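Local coordinates for phenolic acid decarboxylase (Sedimentibacter hydroxybenzoicus, PDB 7AE5), which catalyses the reversible, non-oxidative decarboxylation of 4-hydroxybenzoate and 3,4-dihydroxybenzoate as a UbiD-family enzyme dependent on prenylated FMN and manganese, at residues C[168-172]-C[272-278]; C[175-181]-C[289-294]; C[413-419]-C[435-441]. One frame throughout, in Å; residues are numbered along the deposited sequence.

Contact 1: residues C[168-172]-C[272-278]; sequences RIQVK and VEGPFGE
Arg168, Glu273 and Glu278 form a salt-bridge network in which a buried strand, 169-172, meets the chain leaving strand 271-273, inside the FMN-binding domain of this UbiD enzyme. Arg168 is predicted to bind prenylated FMN and Glu278 to be the proton donor, so the network probably belongs to the active site. Arg168 grips the Glu273 carboxylate side-on: NE reaches OE2 at 2.9 Å in an almost straight bond (177°), and NH2 reaches OE1 at 3.1 Å. Both oxygens use their syn lone pairs, and the two planar groups lie only 17° apart. The third nitrogen, NH1, makes a longer salt bridge to Glu278 OE1 at 3.5 Å, with that carboxylate turned nearly perpendicular to the guanidinium. Phe276 sets its CB over the rim of one guanidinium face, while its ring, tilted from that plane, brings CD2 to 3.6 Å from Arg168 CD. A leucine in place of Arg168 would probably leave the Glu273 carboxylate without its paired N-H groups and remove the long ionic tie to Glu278. Farther along, Gln170 stretches out fully, CG anti to the backbone N (chi1 -179°), and its OE1 accepts the Gly274 N-H at 2.8 Å. One water bridges Arg168 O, Gln170 N and Glu273 OE2; Tyr142 OH also bonds to this carboxylate oxygen. Strand 169-173 lies between strands 142-143 and 176-179, strand 271-273 pairs with strand 287-299, and Arg5 of the neighbouring ShdD chain bonds to Gly274 O.

Contact 2: residues C[175-181]-C[289-294]; sequences DRVGIQA and QCEVKI
The Arg176 guanidinium meets the Glu291 carboxylate at its edge, the two planes 17° apart, so the groups lie nearly flat with one another. NH2 donates to the syn lone pair of Glu291 OE2 at 3.1 Å in an almost straight bond (171°), while NE faces OE1 at a distance modelled too short to be trusted in detail. The arginine chain bends at chi2 and again at chi3 (-25°), which carries its guanidinium across the end of the extended glutamate. Glu291 OE2 is shared with Lys172 and Thr271, so this buried carboxylate is probably well compensated. At the strand's start, Asp175 and Lys293 run side by side in the same direction, and Asp175 OD2 takes a salt bridge from Lys293 NZ at 3.1 Å.

The backbones themselves pair as an antiparallel ladder, Arg176 to Ile179 against Lys293 to Cys290, which joins strand 176-179 to residues 289-294 of strand 287-299 in the curled antiparallel sheet of the FMN-binding domain. Val177 and Val292 are a hydrogen-bonded pair: Val177 N donates to Val292 O at 3.0 Å, and Val292 N returns a bond to Val177 O at 2.6 Å. Gly178 sits opposite Glu291 in a non-hydrogen-bonded pair whose CA atoms are 4.2 Å apart. On the face away from the Arg176–Glu291 salt bridge the contact is apolar. Val177 CG2 lies 3.7 Å from Val292 CB, and Ile179 CG2 packs 3.8 Å from Val292 CG2. Ile203 of strand 201-207 touches both Ile179 and Val292, and Ile169 of the adjoining strand 169-173 touches Val177 and Ile179. Beyond the strand's end, Ala181 CB rests 3.7 Å from Cys290 SG.

Contact 3: residues C[413-419]-C[435-441]; sequences DVSIIEN and HTKMIID. With RB (rubidium ion), chain Q.
Asp413 and Asp441 share a rubidium ion at one end of an antiparallel strand pair in the C-terminal domain. Asp413 clasps the metal with both carboxylate oxygens, OD1 and OD2, each at 2.5 Å, and Asp441 contributes its backbone O at 2.5 Å; OD2 of Asp413 also accepts the backbone N-H of His409. A water that donates to Asp441 OD2 is a further ligand, and the carbonyls of Arg407 and Thr443 complete the shell. Backbone hydrogen bonds form the ladder: Asp441 N to Asp413 O at 2.7 Å, then the reciprocal pair of Ser415 and Ile439, and the Ile417–Lys437 pair beyond. Apolar contacts line both faces. Met438 CG, anti to its backbone N (chi1 -163°), is reached at 3.5 Å by CD1 of Ile416 lying alongside, and on the opposite face Ile417 CD1 meets Ile439 CD1 at 3.7 Å. Strand 414-421, an edge strand of this chain's five-stranded sheet, meets other copies of the protein: Ile417 packs on Ser415 of the second subunit, Val414 on Met438 of the third. An all-oxygen shell suits an alkali metal, and the cation probably offsets the negative charge that two closely placed aspartates would otherwise concentrate at the sheet's end.

All three contacts are largely buried. Contacts 1 and 2 belong to one sheet of the FMN-binding domain and touch directly: Gln170 O probably accepts the Gly178 N-H, and Lys172 of contact 1 forms a salt bridge to Glu291 of contact 2. Their segments alternate along the chain. Contact 1 relies on a charged network that includes the predicted proton donor and a predicted cofactor-binding arginine, whereas contact 2 is a regular ladder with salt bridges on one side and an apolar face on the other. Both also touch ShdD. Contact 3, its centre about 35 Å from that of contact 1, lies in a separate sheet, is covered by two other copies of the protein, and has its charge met by a bound ion.

Contact 1: residues C[168-172]-C[272-278]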
loop_
_atom_site.group_PDB
_atom_site.type_symbol
_atom_site.label_atom_id
_atom_site.label_comp_id
_atom_site.label_asym_id
_atom_site.label_seq_id
_atom_site.Cartn_x
_atom_site.Cartn_y
_atom_site.Cartn_z
ATOM N N ARG C 168 -12.276 38.921 13.003
ATOM C CA ARG C 168 -12.370 39.013 14.453
ATOM C C ARG C 168 -11.782 40.333 14.936
ATOM O O ARG C 168 -10.742 40.791 14.453
ATOM C CB ARG C 168 -11.669 37.824 15.115
ATOM C CG ARG C 168 -10.152 37.849 15.069
ATOM C CD ARG C 168 -9.595 36.468 15.336
ATOM N NE ARG C 168 -8.185 36.504 15.701
ATOM C CZ ARG C 168 -7.319 35.542 15.421
ATOM N NH1 ARG C 168 -7.683 34.456 14.759
ATOM N NH2 ARG C 168 -6.055 35.670 15.818
ATOM N N ILE C 169 -12.473 40.957 15.886
ATOM C CA ILE C 169 -12.151 42.297 16.357
ATOM C C ILE C 169 -11.898 42.207 17.854
ATOM O O ILE C 169 -12.842 42.043 18.640
ATOM C CB ILE C 169 -13.277 43.294 16.045
ATOM C CG1 ILE C 169 -13.513 43.384 14.536
ATOM C CG2 ILE C 169 -12.959 44.660 16.614
ATOM C CD1 ILE C 169 -12.351 43.972 13.770
ATOM N N GLN C 170 -10.633 42.306 18.256
ATOM C CA GLN C 170 -10.275 42.304 19.669
ATOM C C GLN C 170 -10.317 43.731 20.199
ATOM O O GLN C 170 -9.627 44.612 19.676
ATOM C CB GLN C 170 -8.890 41.706 19.902
ATOM C CG GLN C 170 -8.508 41.687 21.378
ATOM C CD GLN C 170 -7.114 41.152 21.631
ATOM O OE1 GLN C 170 -6.478 40.597 20.737
ATOM N NE2 GLN C 170 -6.633 41.316 22.858
ATOM N N VAL C 171 -11.114 43.951 21.240
ATOM C CA VAL C 171 -11.156 45.253 21.892
ATOM C C VAL C 171 -9.848 45.463 22.642
ATOM O O VAL C 171 -9.505 44.696 23.549
ATOM C CB VAL C 171 -12.363 45.358 22.833
ATOM C CG1 VAL C 171 -12.339 46.682 23.584
ATOM C CG2 VAL C 171 -13.657 45.203 22.051
ATOM N N LYS C 172 -9.103 46.498 22.256
ATOM C CA LYS C 172 -7.853 46.843 22.921
ATOM C C LYS C 172 -8.011 47.959 23.943
ATOM O O LYS C 172 -7.290 47.970 24.946
ATOM C CB LYS C 172 -6.796 47.253 21.890
ATOM C CG LYS C 172 -6.398 46.139 20.931
ATOM C CD LYS C 172 -5.767 44.973 21.675
ATOM C CE LYS C 172 -4.893 44.136 20.755
ATOM N NZ LYS C 172 -3.580 44.783 20.485
ATOM N N VAL C 272 0.085 42.988 20.352
ATOM C CA VAL C 272 -0.280 41.599 20.603
ATOM C C VAL C 272 -1.785 41.409 20.479
ATOM O O VAL C 272 -2.557 41.908 21.304
ATOM C CB VAL C 272 0.214 41.144 21.988
ATOM C CG1 VAL C 272 0.047 39.643 22.141
ATOM C CG2 VAL C 272 1.664 41.543 22.185
ATOM N N GLU C 273 -2.207 40.684 19.447
ATOM C CA GLU C 273 -3.599 40.303 19.256
ATOM C C GLU C 273 -3.737 38.798 19.440
ATOM O O GLU C 273 -2.894 38.027 18.974
ATOM C CB GLU C 273 -4.101 40.711 17.868
ATOM C CG GLU C 273 -5.598 40.537 17.661
ATOM C CD GLU C 273 -5.966 39.171 17.103
ATOM O OE1 GLU C 273 -5.050 38.410 16.724
ATOM O OE2 GLU C 273 -7.174 38.861 17.045
ATOM N N GLY C 274 -4.802 38.384 20.119
ATOM C CA GLY C 274 -5.025 36.985 20.382
ATOM C C GLY C 274 -4.611 36.589 21.785
ATOM O O GLY C 274 -4.128 37.413 22.568
ATOM N N PRO C 275 -4.790 35.304 22.134
ATOM C CA PRO C 275 -5.327 34.272 21.241
ATOM C C PRO C 275 -6.841 34.355 21.083
ATOM O O PRO C 275 -7.509 35.081 21.818
ATOM C CB PRO C 275 -4.929 32.956 21.929
ATOM C CG PRO C 275 -4.275 33.334 23.235
ATOM C CD PRO C 275 -4.541 34.780 23.484
ATOM N N PHE C 276 -7.368 33.621 20.110
ATOM C CA PHE C 276 -8.801 33.582 19.869
ATOM C C PHE C 276 -9.124 32.281 19.156
ATOM O O PHE C 276 -8.259 31.665 18.528
ATOM C CB PHE C 276 -9.274 34.786 19.046
ATOM C CG PHE C 276 -10.771 34.921 18.970
ATOM C CD1 PHE C 276 -11.502 35.316 20.077
ATOM C CD2 PHE C 276 -11.448 34.650 17.790
ATOM C CE1 PHE C 276 -12.876 35.436 20.011
ATOM C CE2 PHE C 276 -12.823 34.771 17.717
ATOM C CZ PHE C 276 -13.538 35.164 18.829
ATOM N N GLY C 277 -10.384 31.871 19.265
ATOM C CA GLY C 277 -10.820 30.668 18.597
ATOM C C GLY C 277 -10.813 30.806 17.088
ATOM O O GLY C 277 -10.894 31.900 16.528
ATOM N N GLU C 278 -10.688 29.662 16.423
ATOM C CA GLU C 278 -10.798 29.571 14.977
ATOM C C GLU C 278 -11.699 28.393 14.636
ATOM O O GLU C 278 -11.922 27.502 15.459
ATOM C CB GLU C 278 -9.421 29.418 14.309
ATOM C CG GLU C 278 -8.334 30.289 14.935
ATOM C CD GLU C 278 -7.182 30.577 13.990
ATOM O OE1 GLU C 278 -7.349 31.433 13.096
ATOM O OE2 GLU C 278 -6.110 29.951 14.145
HETATM O O HOH W 1 -8.528 41.299 16.433
HETATM O O HOH W 2 -3.638 40.147 22.759
#

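Contact 2: residues C[175-181]-C[289-294]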
loop_
_atom_site.group_PDB
_atom_site.type_symbol
_atom_site.label_atom_id
_atom_site.label_comp_id
_atom_site.label_asym_id
_atom_site.label_seq_id
_atom_site.Cartn_x
_atom_site.Cartn_y
_atom_site.Cartn_z
ATOM N N ASP C 175 -11.537 52.956 22.730
ATOM C CA ASP C 175 -11.687 53.459 21.369
ATOM C C ASP C 175 -10.685 52.829 20.406
ATOM O O ASP C 175 -10.380 53.425 19.367
ATOM C CB ASP C 175 -11.541 54.985 21.346
ATOM C CG ASP C 175 -10.140 55.440 21.709
ATOM O OD1 ASP C 175 -9.559 54.865 22.654
ATOM O OD2 ASP C 175 -9.624 56.380 21.066
ATOM N N ARG C 176 -10.169 51.643 20.720
ATOM C CA ARG C 176 -9.160 50.989 19.901
ATOM C C ARG C 176 -9.448 49.499 19.842
ATOM O O ARG C 176 -9.864 48.900 20.838
ATOM C CB ARG C 176 -7.753 51.211 20.462
ATOM C CG ARG C 176 -7.229 52.632 20.346
ATOM C CD ARG C 176 -5.720 52.653 20.094
ATOM N NE ARG C 176 -5.042 51.457 20.592
ATOM C CZ ARG C 176 -4.850 51.168 21.874
ATOM N NH1 ARG C 176 -5.247 51.986 22.835
ATOM N NH2 ARG C 176 -4.246 50.028 22.198
ATOM N N VAL C 177 -9.212 48.901 18.674
ATOM C CA VAL C 177 -9.433 47.477 18.468
ATOM C C VAL C 177 -8.297 46.909 17.628
ATOM O O VAL C 177 -7.633 47.623 16.874
ATOM C CB VAL C 177 -10.786 47.181 17.782
ATOM C CG1 VAL C 177 -11.948 47.534 18.699
ATOM C CG2 VAL C 177 -10.889 47.922 16.457
ATOM N N GLY C 178 -8.080 45.599 17.773
ATOM C CA GLY C 178 -7.164 44.891 16.908
ATOM C C GLY C 178 -7.871 44.247 15.727
ATOM O O GLY C 178 -9.084 44.040 15.740
ATOM N N ILE C 179 -7.096 43.926 14.691
ATOM C CA ILE C 179 -7.645 43.333 13.477
ATOM C C ILE C 179 -6.521 42.628 12.731
ATOM O O ILE C 179 -5.343 42.961 12.889
ATOM C CB ILE C 179 -8.341 44.407 12.600
ATOM C CG1 ILE C 179 -9.369 43.761 11.670
ATOM C CG2 ILE C 179 -7.316 45.212 11.812
ATOM C CD1 ILE C 179 -10.111 44.754 10.802
ATOM N N GLN C 180 -6.887 41.636 11.918
ATOM C CA GLN C 180 -5.936 40.820 11.162
ATOM C C GLN C 180 -5.834 41.384 9.750
ATOM O O GLN C 180 -6.640 41.048 8.881
ATOM C CB GLN C 180 -6.382 39.363 11.133
ATOM C CG GLN C 180 -6.291 38.644 12.461
ATOM C CD GLN C 180 -6.638 37.176 12.333
ATOM O OE1 GLN C 180 -7.729 36.824 11.884
ATOM N NE2 GLN C 180 -5.708 36.310 12.717
ATOM N N ALA C 181 -4.812 42.211 9.514
ATOM C CA ALA C 181 -4.747 42.982 8.274
ATOM C C ALA C 181 -4.463 42.102 7.061
ATOM O O ALA C 181 -5.036 42.319 5.986
ATOM C CB ALA C 181 -3.687 44.074 8.402
ATOM N N GLN C 289 -0.332 42.100 15.604
ATOM C CA GLN C 289 -1.246 42.446 14.527
ATOM C C GLN C 289 -1.565 43.936 14.571
ATOM O O GLN C 289 -1.045 44.690 15.398
ATOM C CB GLN C 289 -2.515 41.595 14.612
ATOM C CG GLN C 289 -2.224 40.126 14.877
ATOM C CD GLN C 289 -2.669 39.214 13.749
ATOM O OE1 GLN C 289 -2.591 39.569 12.572
ATOM N NE2 GLN C 289 -3.123 38.018 14.106
ATOM N N CYS C 290 -2.438 44.359 13.666
ATOM C CA CYS C 290 -2.718 45.772 13.487
ATOM C C CYS C 290 -3.798 46.234 14.450
ATOM O O CYS C 290 -4.641 45.448 14.893
ATOM C CB CYS C 290 -3.168 46.052 12.056
ATOM S SG CYS C 290 -1.839 46.055 10.856
ATOM N N GLU C 291 -3.773 47.526 14.765
ATOM C CA GLU C 291 -4.837 48.155 15.530
ATOM C C GLU C 291 -5.578 49.198 14.705
ATOM O O GLU C 291 -5.036 49.800 13.772
ATOM C CB GLU C 291 -4.320 48.811 16.814
ATOM C CG GLU C 291 -3.907 47.846 17.901
ATOM C CD GLU C 291 -3.750 48.533 19.248
ATOM O OE1 GLU C 291 -4.048 49.743 19.338
ATOM O OE2 GLU C 291 -3.362 47.857 20.225
ATOM N N VAL C 292 -6.840 49.391 15.071
ATOM C CA VAL C 292 -7.724 50.358 14.438
ATOM C C VAL C 292 -8.158 51.360 15.496
ATOM O O VAL C 292 -8.629 50.971 16.571
ATOM C CB VAL C 292 -8.948 49.672 13.798
ATOM C CG1 VAL C 292 -9.922 50.706 13.216
ATOM C CG2 VAL C 292 -8.510 48.682 12.733
ATOM N N LYS C 293 -7.992 52.645 15.199
ATOM C CA LYS C 293 -8.574 53.689 16.025
ATOM C C LYS C 293 -10.001 53.933 15.559
ATOM O O LYS C 293 -10.275 53.955 14.358
ATOM C CB LYS C 293 -7.762 54.983 15.947
ATOM C CG LYS C 293 -8.088 55.976 17.051
ATOM C CD LYS C 293 -7.216 57.213 16.958
ATOM C CE LYS C 293 -6.590 57.547 18.303
ATOM N NZ LYS C 293 -7.612 57.883 19.334
ATOM N N ILE C 294 -10.908 54.093 16.512
ATOM C CA ILE C 294 -12.324 54.280 16.220
ATOM C C ILE C 294 -12.618 55.768 16.352
ATOM O O ILE C 294 -12.581 56.325 17.455
ATOM C CB ILE C 294 -13.204 53.427 17.143
ATOM C CG1 ILE C 294 -13.209 51.982 16.643
ATOM C CG2 ILE C 294 -14.626 53.967 17.187
ATOM C CD1 ILE C 294 -13.932 51.024 17.546
#

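Contact 3: residues C[413-419]-C[435-441]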
loop_
_atom_site.group_PDB
_atom_site.type_symbol
_atom_site.label_atom_id
_atom_site.label_comp_id
_atom_site.label_asym_id
_atom_site.label_seq_id
_atom_site.Cartn_x
_atom_site.Cartn_y
_atom_site.Cartn_z
ATOM N N ASP C 413 -12.518 1.047 -3.545
ATOM C CA ASP C 413 -13.248 2.313 -3.545
ATOM C C ASP C 413 -12.545 3.417 -2.752
ATOM O O ASP C 413 -13.049 4.544 -2.721
ATOM C CB ASP C 413 -14.676 2.118 -2.990
ATOM C CG ASP C 413 -15.710 1.665 -4.057
ATOM O OD1 ASP C 413 -15.794 2.257 -5.152
ATOM O OD2 ASP C 413 -16.506 0.744 -3.779
ATOM N N VAL C 414 -11.405 3.140 -2.119
ATOM C CA VAL C 414 -10.731 4.102 -1.246
ATOM C C VAL C 414 -9.326 4.350 -1.778
ATOM O O VAL C 414 -8.522 3.416 -1.885
ATOM C CB VAL C 414 -10.676 3.614 0.211
ATOM C CG1 VAL C 414 -9.891 4.597 1.064
ATOM C CG2 VAL C 414 -12.079 3.428 0.765
ATOM N N SER C 415 -9.018 5.612 -2.075
ATOM C CA SER C 415 -7.741 5.993 -2.665
ATOM C C SER C 415 -7.003 6.956 -1.747
ATOM O O SER C 415 -7.561 7.978 -1.336
ATOM C CB SER C 415 -7.948 6.629 -4.039
ATOM O OG SER C 415 -8.241 5.633 -4.999
ATOM N N ILE C 416 -5.747 6.635 -1.450
ATOM C CA ILE C 416 -4.887 7.434 -0.584
ATOM C C ILE C 416 -3.768 8.010 -1.444
ATOM O O ILE C 416 -2.963 7.257 -2.005
ATOM C CB ILE C 416 -4.321 6.591 0.569
ATOM C CG1 ILE C 416 -5.451 6.026 1.432
ATOM C CG2 ILE C 416 -3.375 7.406 1.414
ATOM C CD1 ILE C 416 -6.207 7.078 2.199
ATOM N N ILE C 417 -3.710 9.337 -1.547
ATOM C CA ILE C 417 -2.783 10.021 -2.449
ATOM C C ILE C 417 -1.906 10.962 -1.631
ATOM O O ILE C 417 -2.410 11.916 -1.025
ATOM C CB ILE C 417 -3.528 10.787 -3.552
ATOM C CG1 ILE C 417 -4.568 9.884 -4.214
ATOM C CG2 ILE C 417 -2.548 11.315 -4.589
ATOM C CD1 ILE C 417 -5.788 10.624 -4.710
ATOM N N GLU C 418 -0.599 10.715 -1.641
ATOM C CA GLU C 418 0.345 11.447 -0.808
ATOM C C GLU C 418 0.895 12.681 -1.520
ATOM O O GLU C 418 0.857 12.797 -2.747
ATOM C CB GLU C 418 1.508 10.543 -0.395
ATOM C CG GLU C 418 1.106 9.342 0.434
ATOM C CD GLU C 418 2.286 8.713 1.143
ATOM O OE1 GLU C 418 3.412 9.240 1.006
ATOM O OE2 GLU C 418 2.087 7.693 1.838
ATOM N N ASN C 419 1.414 13.610 -0.711
ATOM C CA ASN C 419 2.168 14.770 -1.193
ATOM C C ASN C 419 1.330 15.661 -2.111
ATOM O O ASN C 419 1.814 16.176 -3.121
ATOM C CB ASN C 419 3.459 14.335 -1.886
ATOM C CG ASN C 419 4.599 15.294 -1.633
ATOM O OD1 ASN C 419 4.758 15.802 -0.522
ATOM N ND2 ASN C 419 5.404 15.547 -2.661
ATOM N N HIS C 435 -1.075 17.742 2.222
ATOM C CA HIS C 435 -2.151 16.792 2.442
ATOM C C HIS C 435 -1.801 15.439 1.845
ATOM O O HIS C 435 -1.103 15.340 0.832
ATOM C CB HIS C 435 -3.469 17.274 1.823
ATOM C CG HIS C 435 -4.374 17.972 2.787
ATOM N ND1 HIS C 435 -5.344 18.864 2.381
ATOM C CD2 HIS C 435 -4.454 17.918 4.137
ATOM C CE1 HIS C 435 -5.985 19.326 3.439
ATOM N NE2 HIS C 435 -5.464 18.768 4.518
ATOM N N THR C 436 -2.284 14.398 2.502
ATOM C CA THR C 436 -2.484 13.099 1.881
ATOM C C THR C 436 -3.989 12.961 1.696
ATOM O O THR C 436 -4.734 12.898 2.678
ATOM C CB THR C 436 -1.910 11.971 2.730
ATOM O OG1 THR C 436 -0.485 11.967 2.611
ATOM C CG2 THR C 436 -2.441 10.650 2.245
ATOM N N LYS C 437 -4.436 12.960 0.445
ATOM C CA LYS C 437 -5.861 13.005 0.154
ATOM C C LYS C 437 -6.490 11.625 0.284
ATOM O O LYS C 437 -5.837 10.596 0.079
ATOM C CB LYS C 437 -6.105 13.549 -1.254
ATOM C CG LYS C 437 -5.451 14.890 -1.540
ATOM C CD LYS C 437 -6.108 16.020 -0.774
ATOM C CE LYS C 437 -5.660 17.375 -1.304
ATOM N NZ LYS C 437 -6.250 18.502 -0.532
ATOM N N MET C 438 -7.778 11.611 0.622
ATOM C CA MET C 438 -8.557 10.382 0.703
ATOM C C MET C 438 -9.816 10.539 -0.134
ATOM O O MET C 438 -10.664 11.386 0.164
ATOM C CB MET C 438 -8.914 10.034 2.151
ATOM C CG MET C 438 -9.362 8.590 2.320
ATOM S SD MET C 438 -9.954 8.144 3.966
ATOM C CE MET C 438 -9.935 9.724 4.799
ATOM N N ILE C 439 -9.928 9.728 -1.181
ATOM C CA ILE C 439 -11.106 9.683 -2.038
ATOM C C ILE C 439 -11.858 8.397 -1.735
ATOM O O ILE C 439 -11.265 7.312 -1.729
ATOM C CB ILE C 439 -10.726 9.755 -3.527
ATOM C CG1 ILE C 439 -9.936 11.029 -3.823
ATOM C CG2 ILE C 439 -11.966 9.675 -4.401
ATOM C CD1 ILE C 439 -9.393 11.074 -5.237
ATOM N N ILE C 440 -13.159 8.515 -1.485
ATOM C CA ILE C 440 -14.008 7.372 -1.167
ATOM C C ILE C 440 -15.119 7.313 -2.204
ATOM O O ILE C 440 -15.934 8.239 -2.304
ATOM C CB ILE C 440 -14.586 7.464 0.254
ATOM C CG1 ILE C 440 -13.459 7.556 1.283
ATOM C CG2 ILE C 440 -15.467 6.262 0.552
ATOM C CD1 ILE C 440 -13.947 7.747 2.696
ATOM N N ASP C 441 -15.157 6.223 -2.972
ATOM C CA ASP C 441 -16.152 6.047 -4.028
ATOM C C ASP C 441 -17.304 5.199 -3.487
ATOM O O ASP C 441 -17.386 3.984 -3.699
ATOM C CB ASP C 441 -15.510 5.428 -5.269
ATOM C CG ASP C 441 -16.527 5.069 -6.338
ATOM O OD1 ASP C 441 -17.622 5.670 -6.341
ATOM O OD2 ASP C 441 -16.229 4.196 -7.181
HETATM RB RB RB Q . -18.230 2.045 -4.942
HETATM O O HOH W 3 -17.704 2.117 -7.336
#